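Local coordinates for glycosyl hydrolase family 61, 2 protein (Heterobasidion irregulare TC 32-1, PDB 5NNS) that cleaves the glycosidic bonds of crystalline and amorphous polysaccharides such as cellulose by oxidation at C1, using a single active-site copper ion and hydrogen peroxide or oxygen, at residues T64-A67 / G68-V71; A90-G93 / G94-T98; N203-I206 / Y207-E210. All blocks are in the same frame, centred on the assembly; numbering follows the deposited sequence.

Interaction 1 (T64-A67 / G68-V71); sequences TVAA and GSSV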
# COMPACT_ATOMS: atom_id res chain seq x y z
N THR A 64 -0.74 -5.73 16.93
CA THR A 64 0.40 -5.27 17.72
C THR A 64 1.66 -5.97 17.24
O THR A 64 1.70 -7.20 17.18
CB THR A 64 0.20 -5.53 19.23
OG1 THR A 64 -1.05 -4.96 19.63
CG2 THR A 64 1.33 -4.89 20.04
N VAL A 65 2.67 -5.18 16.88
CA VAL A 65 3.94 -5.68 16.34
C VAL A 65 5.10 -4.78 16.77
O VAL A 65 4.94 -3.57 16.89
CB VAL A 65 3.93 -5.78 14.78
CG1 VAL A 65 3.03 -6.91 14.31
CG2 VAL A 65 3.50 -4.47 14.12
N ALA A 66 6.27 -5.38 16.99
CA ALA A 66 7.47 -4.61 17.31
C ALA A 66 7.98 -3.93 16.05
O ALA A 66 7.81 -4.43 14.93
CB ALA A 66 8.55 -5.51 17.88
N ALA A 67 8.60 -2.76 16.23
CA ALA A 67 9.32 -2.12 15.15
C ALA A 67 10.49 -3.04 14.84
O ALA A 67 11.11 -3.57 15.76
CB ALA A 67 9.80 -0.73 15.57
N GLY A 68 10.76 -3.27 13.55
CA GLY A 68 11.72 -4.29 13.11
C GLY A 68 11.05 -5.57 12.62
O GLY A 68 11.68 -6.33 11.88
N SER A 69 9.80 -5.79 13.03
CA SER A 69 9.02 -6.97 12.63
C SER A 69 8.78 -7.09 11.13
O SER A 69 8.59 -6.09 10.45
CB SER A 69 7.62 -6.95 13.28
OG SER A 69 7.68 -6.95 14.69
N SER A 70 8.75 -8.33 10.66
CA SER A 70 8.42 -8.66 9.28
C SER A 70 6.89 -8.66 9.12
O SER A 70 6.18 -9.26 9.94
CB SER A 70 8.99 -10.03 8.93
OG SER A 70 8.85 -10.32 7.55
N VAL A 71 6.41 -8.00 8.07
CA VAL A 71 4.99 -7.94 7.76
C VAL A 71 4.77 -8.39 6.32
O VAL A 71 5.44 -7.91 5.40
CB VAL A 71 4.38 -6.52 8.00
CG1 VAL A 71 4.30 -6.24 9.50
CG2 VAL A 71 5.17 -5.41 7.32
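S69 folds back on A66 across a type II beta turn that runs from A66 to S69, and its backbone N and its hydroxyl both take hold of the same carbonyl. The backbone N of S69 reaches A66 O at 3.1 Å, closing the turn, while S69 OG donates to that oxygen over 2.5 Å. Both donors come from one face of the carbonyl plane: the N stands well above it, the hydroxyl is tilted from it by 26°. What brings OG round is the first torsion of S69 (chi1 -60°), which sets the hydroxyl beside its own backbone N and anti to the carbonyl carbon. On the strand side the hydroxyl is flanked by methyl and methine carbon, with A66 CB 3.6 Å and V65 CB 3.9 Å from S69 OG. V65 is buried and packs on L9 and I140. At the corner, the positive phi of G68 (102°) would jam any CB against A67 O, and glycine avoids that. The turn joins strand 63-66 to strand 70-75, which belong to different sheets of the beta-sandwich. Chemically, one carbonyl oxygen gripped twice by one serine should hold the chain reversal more firmly than the backbone bond alone.

Interaction 2 (A90-G93 / G94-T98); sequences ANCG and GDCTT. With NA (sodium ion), chain P.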
# COMPACT_ATOMS: atom_id res chain seq x y z
N ALA A 90 1.67 5.41 8.02
CA ALA A 90 1.28 6.72 8.52
C ALA A 90 0.92 6.62 9.99
O ALA A 90 0.19 5.72 10.38
CB ALA A 90 0.09 7.25 7.74
N ASN A 91 1.42 7.56 10.78
CA ASN A 91 1.02 7.71 12.18
C ASN A 91 -0.43 8.19 12.21
O ASN A 91 -0.78 9.14 11.53
CB ASN A 91 1.93 8.71 12.90
CG ASN A 91 1.91 8.56 14.41
OD1 ASN A 91 0.84 8.52 15.04
ND2 ASN A 91 3.09 8.48 15.01
N CYS A 92 -1.26 7.51 13.00
CA CYS A 92 -2.67 7.89 13.15
C CYS A 92 -2.88 9.12 14.05
O CYS A 92 -3.95 9.73 14.02
CB CYS A 92 -3.49 6.71 13.68
SG CYS A 92 -3.55 5.31 12.53
N GLY A 93 -1.87 9.48 14.84
CA GLY A 93 -1.95 10.65 15.72
C GLY A 93 -3.09 10.56 16.71
O GLY A 93 -3.86 11.50 16.86
N GLY A 94 -3.18 9.41 17.38
CA GLY A 94 -4.32 9.06 18.23
C GLY A 94 -4.76 7.63 17.95
O GLY A 94 -3.94 6.76 17.67
N ASP A 95 -6.07 7.39 18.03
CA ASP A 95 -6.66 6.09 17.70
C ASP A 95 -6.79 5.98 16.17
O ASP A 95 -7.28 6.90 15.52
CB ASP A 95 -8.04 5.97 18.37
CG ASP A 95 -8.64 4.56 18.27
OD1 ASP A 95 -7.91 3.59 17.98
OD2 ASP A 95 -9.86 4.42 18.51
N CYS A 96 -6.33 4.86 15.60
CA CYS A 96 -6.48 4.62 14.14
C CYS A 96 -7.92 4.39 13.73
O CYS A 96 -8.35 4.83 12.66
CB CYS A 96 -5.64 3.43 13.68
SG CYS A 96 -3.85 3.67 13.73
N THR A 97 -8.67 3.71 14.60
CA THR A 97 -10.08 3.41 14.38
C THR A 97 -10.92 4.66 14.08
O THR A 97 -11.83 4.61 13.26
CB THR A 97 -10.65 2.65 15.61
OG1 THR A 97 -9.75 1.59 15.98
CG2 THR A 97 -12.03 2.06 15.32
N THR A 98 -10.59 5.77 14.74
CA THR A 98 -11.32 7.04 14.55
C THR A 98 -10.61 8.04 13.60
O THR A 98 -11.13 9.14 13.37
CB THR A 98 -11.55 7.73 15.92
OG1 THR A 98 -10.30 8.12 16.49
CG2 THR A 98 -12.26 6.79 16.87
NA NA P . -7.22 1.19 17.80
O HOH W 1 -5.36 2.89 17.20
O HOH W 2 -7.17 -1.09 18.13
O HOH W 3 -7.21 0.76 20.09
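C92 and C96 are joined by a disulfide that closes a five-residue loop just past the end of strand 85-91. Starting at C92, the CB sits 3.7 Å from C96 CA and 4.2 Å from the carbonyl carbon of D95, so the base of the side chain already lies against the returning backbone. Its SG is turned anti to the carbonyl carbon and beside the backbone N (chi1 -65°), and from there it bonds C96 SG at 2.1 Å. C96 has nearly the same first torsion, and the bridge itself is twisted by a chi3 of 96°, close to the perpendicular that disulfides prefer. Two glycines carry the chain round between the cysteines. G93 has positive phi, and G94 adopts backbone angles at which a CB would collide with G93 O. At the entrance to the bend, N91 forms an Asx turn: its OD1 accepts from G93 N at 2.9 Å. On the far side of the loop the D95 side chain leads away from the cysteines to a sodium ion, which D95 OD1 binds at 2.5 Å together with three waters. One of these waters also accepts a hydrogen bond from C96 N at 2.7 Å, tying the ion to the backbone next to the disulfide. Weak bonds from the N and OG1 of T97 to D95 OD1 add to the crowd round that oxygen. In the fold, both cysteines pack on I150 of strand 147-157, whose N148 pairs through its backbone with C92 and through its side-chain amide with G94 O. The loop leads on toward strand 106-116, and R31 and S55 take the carbonyls of C96 and T97.

Interaction 3 (N203-I206 / Y207-E210); sequences NIDI and YSHE
D205 gathers hydrogen bonds from Y207, S208 and H209, its carboxylate and its carbonyl serving different donors. The D205 CG lies anti to its own N (chi1 173°), which carries the carboxylate to the start of the 207-210 segment. There OD2 receives S208 OG at 2.7 Å, from above the carboxylate plane, and OD1 takes a weak bond from Y207 N; outside the bend S161 OG also bonds OD1. The carbonyl of D205 accepts H209 ND1 at 3.0 Å along an almost straight line (178°), with the oxygen in the imidazole plane. A weak bond from S208 N reaches the same oxygen. One residue further on, I206 O accepts H209 N at 3.1 Å. Replacing D205 by an alanine would probably leave the S208 hydroxyl, Y207 N and S161 OG without this acceptor, and the S208 side chain free to turn.

The apolar part is a CH-pi contact. I206 CG1 stands 3.6 Å from the centroid of the Y207 ring, only 8° off the ring normal, and I206 CD1 continues along the same face, 3.7 Å from Y207 CZ. The two side chains run alongside each other in the same direction, while the phenol OH extends beyond them to bond the carbonyl of H159. D205 OD1 approaches the ring obliquely, 3.6 Å from Y207 CD2.

D205, Y207 and E210 all bind the glucan chain, so this compact bend in the long C-terminal loop forms part of the substrate-binding surface of the AA9 enzyme, beside the copper site.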
# COMPACT_ATOMS: atom_id res chain seq x y z
N ASN A 203 0.90 8.67 -15.51
CA ASN A 203 0.28 8.87 -16.81
C ASN A 203 1.28 8.41 -17.85
O ASN A 203 2.06 9.18 -18.38
CB ASN A 203 -0.09 10.35 -17.00
CG ASN A 203 -0.84 10.62 -18.29
OD1 ASN A 203 -1.40 9.71 -18.91
ND2 ASN A 203 -0.89 11.88 -18.68
N ILE A 204 1.23 7.11 -18.14
CA ILE A 204 2.25 6.45 -18.94
C ILE A 204 1.60 5.52 -19.95
O ILE A 204 0.61 4.86 -19.65
CB ILE A 204 3.26 5.69 -18.04
CG1 ILE A 204 4.44 5.14 -18.86
CG2 ILE A 204 2.59 4.57 -17.25
CD1 ILE A 204 5.65 4.81 -18.01
N ASP A 205 2.15 5.50 -21.15
CA ASP A 205 1.79 4.55 -22.17
C ASP A 205 3.06 3.76 -22.41
O ASP A 205 3.94 4.21 -23.13
CB ASP A 205 1.33 5.28 -23.44
CG ASP A 205 1.08 4.35 -24.63
OD1 ASP A 205 0.90 3.12 -24.45
OD2 ASP A 205 1.04 4.86 -25.76
N ILE A 206 3.15 2.58 -21.79
CA ILE A 206 4.34 1.73 -21.91
C ILE A 206 4.60 1.25 -23.35
O ILE A 206 5.75 1.04 -23.74
CB ILE A 206 4.31 0.51 -20.93
CG1 ILE A 206 3.18 -0.48 -21.26
CG2 ILE A 206 4.21 0.99 -19.49
CD1 ILE A 206 3.20 -1.72 -20.40
N TYR A 207 3.53 1.12 -24.14
CA TYR A 207 3.60 0.59 -25.51
C TYR A 207 4.21 1.54 -26.55
O TYR A 207 4.65 1.09 -27.60
CB TYR A 207 2.21 0.10 -25.96
CG TYR A 207 1.62 -0.82 -24.92
CD1 TYR A 207 2.23 -2.03 -24.60
CD2 TYR A 207 0.48 -0.44 -24.19
CE1 TYR A 207 1.71 -2.87 -23.61
CE2 TYR A 207 -0.04 -1.27 -23.21
CZ TYR A 207 0.58 -2.48 -22.93
OH TYR A 207 0.10 -3.33 -21.96
N SER A 208 4.23 2.84 -26.26
CA SER A 208 5.00 3.81 -27.05
C SER A 208 6.40 4.08 -26.48
O SER A 208 7.05 5.04 -26.88
CB SER A 208 4.22 5.12 -27.15
OG SER A 208 2.95 4.90 -27.72
N HIS A 209 6.87 3.26 -25.54
CA HIS A 209 8.17 3.43 -24.88
C HIS A 209 8.76 2.05 -24.57
O HIS A 209 9.28 1.81 -23.47
CB HIS A 209 8.02 4.24 -23.58
CG HIS A 209 7.60 5.65 -23.79
ND1 HIS A 209 6.28 6.05 -23.74
CD2 HIS A 209 8.31 6.76 -24.09
CE1 HIS A 209 6.20 7.35 -23.99
NE2 HIS A 209 7.43 7.80 -24.19
N GLU A 210 8.71 1.17 -25.57
CA GLU A 210 9.03 -0.25 -25.37
C GLU A 210 10.52 -0.55 -25.21
O GLU A 210 10.87 -1.67 -24.82
CB GLU A 210 8.46 -1.10 -26.52
CG GLU A 210 6.95 -0.95 -26.71
CD GLU A 210 6.27 -2.23 -27.18
OE1 GLU A 210 6.85 -2.96 -28.02
OE2 GLU A 210 5.13 -2.50 -26.73

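Interactions 1 and 2 are near neighbours at one end of the protein, with centres about 17 Å apart and nearest atoms about 10 Å apart, and both end strands that reach the same mixed sheet. Interaction 3 lies on the opposite side of the chain's centre, its centre about 38 Å from each of the others. It alone sits by the active site: the side chain of Y207 is about 9 Å from that of the copper ligand H80 and about 4 Å from that of H159, which probably binds oxygen. The 64-71 turn and the 90-98 loop belong to the scaffold away from the annotated sites, and the 203-210 bend belongs to the surface that meets the polysaccharide.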